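Local coordinates for actin-related protein 8 (Homo sapiens, PDB 4FO0) that binds ATP, hydrolyses it only slowly, does not polymerise, and serves as a proposed core subunit of the INO80 chromatin-remodelling complex, at residues 60-65 and 301-306. Sequence-based numbering, arbitrary orientation.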
ATOM      1  N   TRP A  60      -3.811   9.757   8.487  1.00 42.91           N
ATOM      2  CA  TRP A  60      -3.185   9.173   7.317  1.00 38.50           C
ATOM      3  C   TRP A  60      -1.669   8.980   7.512  1.00 53.44           C
ATOM      4  O   TRP A  60      -1.201   7.863   7.765  1.00 46.07           O
ATOM      5  CB  TRP A  60      -3.462  10.039   6.106  1.00 36.06           C
ATOM      6  CG  TRP A  60      -2.892   9.488   4.853  1.00 52.68           C
ATOM      7  CD1 TRP A  60      -2.252   8.290   4.692  1.00 48.72           C
ATOM      8  CD2 TRP A  60      -2.900  10.120   3.570  1.00 55.80           C
ATOM      9  NE1 TRP A  60      -1.857   8.143   3.384  1.00 41.74           N
ATOM     10  CE2 TRP A  60      -2.240   9.251   2.675  1.00 50.51           C
ATOM     11  CE3 TRP A  60      -3.403  11.338   3.089  1.00 40.12           C
ATOM     12  CZ2 TRP A  60      -2.071   9.558   1.330  1.00 59.73           C
ATOM     13  CZ3 TRP A  60      -3.236  11.642   1.756  1.00 41.37           C
ATOM     14  CH2 TRP A  60      -2.575  10.756   0.889  1.00 57.86           C
ATOM     15  N   LEU A  61      -0.906  10.067   7.397  1.00 47.13           N
ATOM     16  CA  LEU A  61       0.530  10.002   7.653  1.00 41.09           C
ATOM     17  C   LEU A  61       0.848  10.064   9.147  1.00 43.58           C
ATOM     18  O   LEU A  61       1.972   9.802   9.555  1.00 46.56           O
ATOM     19  CB  LEU A  61       1.304  11.102   6.919  1.00 23.84           C
ATOM     20  CG  LEU A  61       1.250  11.208   5.400  1.00 36.71           C
ATOM     21  CD1 LEU A  61       2.429  12.044   4.941  1.00 36.68           C
ATOM     22  CD2 LEU A  61       1.243   9.845   4.707  1.00 45.05           C
ATOM     23  N   LEU A  62      -0.118  10.428   9.974  1.00 49.39           N
ATOM     24  CA  LEU A  62       0.100  10.290  11.407  1.00 41.46           C
ATOM     25  C   LEU A  62      -0.533   8.998  11.910  1.00 52.59           C
ATOM     26  O   LEU A  62      -1.362   8.386  11.225  1.00 49.02           O
ATOM     27  CB  LEU A  62      -0.438  11.486  12.174  1.00 36.37           C
ATOM     28  CG  LEU A  62       0.357  12.778  12.059  1.00 55.46           C
ATOM     29  CD1 LEU A  62      -0.074  13.708  13.167  1.00 47.89           C
ATOM     30  CD2 LEU A  62       1.842  12.500  12.157  1.00 55.66           C
ATOM     31  N   ARG A  63      -0.130   8.583  13.105  1.00 41.76           N
ATOM     32  CA  ARG A  63      -0.586   7.325  13.678  1.00 33.88           C
ATOM     33  C   ARG A  63      -0.274   7.373  15.154  1.00 34.07           C
ATOM     34  O   ARG A  63       0.503   8.224  15.587  1.00 38.47           O
ATOM     35  CB  ARG A  63       0.134   6.139  13.017  1.00 29.64           C
ATOM     36  CG  ARG A  63       1.662   6.260  13.011  1.00 35.99           C
ATOM     37  CD  ARG A  63       2.319   5.086  12.307  1.00 34.60           C
ATOM     38  NE  ARG A  63       1.941   3.803  12.898  1.00 49.04           N
ATOM     39  CZ  ARG A  63       2.263   2.622  12.379  1.00 39.02           C
ATOM     40  NH1 ARG A  63       2.963   2.560  11.260  1.00 30.95           N
ATOM     41  NH2 ARG A  63       1.884   1.505  12.976  1.00 41.67           N
ATOM     42  N   GLU A  64      -0.871   6.466  15.924  1.00 36.12           N
ATOM     43  CA  GLU A  64      -0.599   6.377  17.359  1.00 45.02           C
ATOM     44  C   GLU A  64       0.848   6.003  17.667  1.00 41.52           C
ATOM     45  O   GLU A  64       1.463   5.208  16.960  1.00 46.85           O
ATOM     46  CB  GLU A  64      -1.497   5.334  18.015  1.00 42.73           C
ATOM     47  CG  GLU A  64      -2.908   5.776  18.307  1.00 58.55           C
ATOM     48  CD  GLU A  64      -3.771   4.600  18.748  1.00110.04           C
ATOM     49  OE1 GLU A  64      -4.965   4.554  18.373  1.00118.58           O
ATOM     50  OE2 GLU A  64      -3.245   3.713  19.461  1.00106.96           O
ATOM     51  N   GLY A  65       1.375   6.561  18.749  1.00 42.24           N
ATOM     52  CA  GLY A  65       2.665   6.141  19.259  1.00 44.61           C
ATOM     53  C   GLY A  65       3.869   6.912  18.740  1.00 43.35           C
ATOM     54  O   GLY A  65       4.996   6.578  19.089  1.00 37.30           O
ATOM     55  N   CYS A 301       3.610  23.470   6.203  1.00 53.65           N
ATOM     56  CA  CYS A 301       3.196  22.104   6.075  1.00 41.52           C
ATOM     57  C   CYS A 301       2.733  21.496   7.367  1.00 46.74           C
ATOM     58  O   CYS A 301       3.247  21.768   8.398  1.00 53.44           O
ATOM     59  CB  CYS A 301       4.364  21.329   5.527  1.00 41.63           C
ATOM     60  SG  CYS A 301       4.043  19.776   4.749  1.00 46.87           S
ATOM     61  N   GLN A 302       1.739  20.651   7.277  1.00 38.93           N
ATOM     62  CA  GLN A 302       1.209  19.903   8.421  1.00 48.67           C
ATOM     63  C   GLN A 302       0.799  18.499   8.010  1.00 47.94           C
ATOM     64  O   GLN A 302       0.167  18.317   6.966  1.00 47.45           O
ATOM     65  CB  GLN A 302      -0.028  20.570   8.987  1.00 40.44           C
ATOM     66  CG  GLN A 302       0.110  22.023   9.304  1.00 53.49           C
ATOM     67  CD  GLN A 302      -1.251  22.644   9.541  1.00 78.41           C
ATOM     68  OE1 GLN A 302      -1.698  22.750  10.683  1.00 83.10           O
ATOM     69  NE2 GLN A 302      -1.936  23.026   8.457  1.00 60.25           N
ATOM     70  N   LEU A 303       1.122  17.517   8.847  1.00 34.32           N
ATOM     71  CA  LEU A 303       0.822  16.118   8.544  1.00 36.47           C
ATOM     72  C   LEU A 303      -0.675  15.783   8.639  1.00 46.48           C
ATOM     73  O   LEU A 303      -1.141  14.798   8.063  1.00 53.31           O
ATOM     74  CB  LEU A 303       1.647  15.196   9.436  1.00 32.25           C
ATOM     75  CG  LEU A 303       3.149  15.239   9.130  1.00 52.21           C
ATOM     76  CD1 LEU A 303       3.982  14.564  10.229  1.00 37.81           C
ATOM     77  CD2 LEU A 303       3.425  14.590   7.784  1.00 36.72           C
ATOM     78  N   THR A 304      -1.422  16.615   9.357  1.00 39.36           N
ATOM     79  CA  THR A 304      -2.861  16.439   9.508  1.00 43.06           C
ATOM     80  C   THR A 304      -3.636  16.936   8.293  1.00 41.95           C
ATOM     81  O   THR A 304      -4.854  16.802   8.225  1.00 58.51           O
ATOM     82  CB  THR A 304      -3.378  17.236  10.715  1.00 49.75           C
ATOM     83  OG1 THR A 304      -2.945  18.596  10.604  1.00 43.87           O
ATOM     84  CG2 THR A 304      -2.846  16.653  12.001  1.00 41.49           C
ATOM     85  N   ASN A 305      -2.927  17.524   7.342  1.00 37.59           N
ATOM     86  CA  ASN A 305      -3.560  18.170   6.212  1.00 33.13           C
ATOM     87  C   ASN A 305      -3.458  17.320   4.916  1.00 37.32           C
ATOM     88  O   ASN A 305      -2.375  16.968   4.467  1.00 33.68           O
ATOM     89  CB  ASN A 305      -2.942  19.561   6.041  1.00 37.61           C
ATOM     90  CG  ASN A 305      -3.503  20.307   4.853  1.00 41.94           C
ATOM     91  OD1 ASN A 305      -3.116  20.069   3.695  1.00 34.10           O
ATOM     92  ND2 ASN A 305      -4.424  21.217   5.127  1.00 47.54           N
ATOM     93  N   LYS A 306      -4.599  16.990   4.324  1.00 38.20           N
ATOM     94  CA  LYS A 306      -4.645  16.096   3.166  1.00 35.54           C
ATOM     95  C   LYS A 306      -3.802  16.549   1.992  1.00 38.60           C
ATOM     96  O   LYS A 306      -3.126  15.732   1.355  1.00 44.12           O
ATOM     97  CB  LYS A 306      -6.086  15.894   2.693  1.00 32.59           C
ATOM     98  CG  LYS A 306      -6.733  14.625   3.196  1.00 29.86           C
ATOM     99  CD  LYS A 306      -7.991  14.905   4.015  1.00 39.88           C
ATOM    100  CE  LYS A 306      -9.095  15.512   3.166  1.00 41.94           C
ATOM    101  NZ  LYS A 306      -9.761  16.619   3.915  1.00 44.33           N
TER
HETATM  102  O   HOH W   1      -2.744  12.354   8.862  1.00 38.94           O
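The indole of W60 approaches the start of helix 306-319 at a slant, its CZ3 lying 4.1 Å from the carbonyl O of K306. One face of the ring carries the CD2 methyl of the next residue, L61, 3.7 Å above the plane and displaced toward the rim. NE1 is hydrogen-bonded to OD2 of D255, a residue of the ATP site, while the ring also meets that of W153 at about 45° and rests on C309 and L310 of helix 306-319. CG is anti to the backbone N (chi1 -178°), which swings the indole away from the water bound at that nitrogen.

This water joins the two backbones, between which there is no direct hydrogen bond: it accepts from W60 N (2.8 Å), donates to L303 O (3.0 Å) and accepts a weak bond from L62 N. Both segments belong to the actin-like ATPase fold, where the loop between strand 38-47 and helix 71-88 meets the linker between helices 280-293 and 306-319. In that linker a type I beta turn from Q302 to N305, closed by the hydrogen bond from N305 N to Q302 O, presents L303, and N305 then caps the helix through its side-chain OD1, bonded to D308 N.

L303 parts its two methyls between two leucines, crossing each at roughly a right angle. Its CD2 meets L61 CD1 at 3.9 Å, whereas CD1 touches L62 CD2 at 3.5 Å. The branch carbon CG of L62 packs against L303 CB, and its other methyl, CD1, reaches T304 CG2 at 4.2 Å. L303 also touches Y288 and L312, and R285 NE is hydrogen-bonded to L61 O.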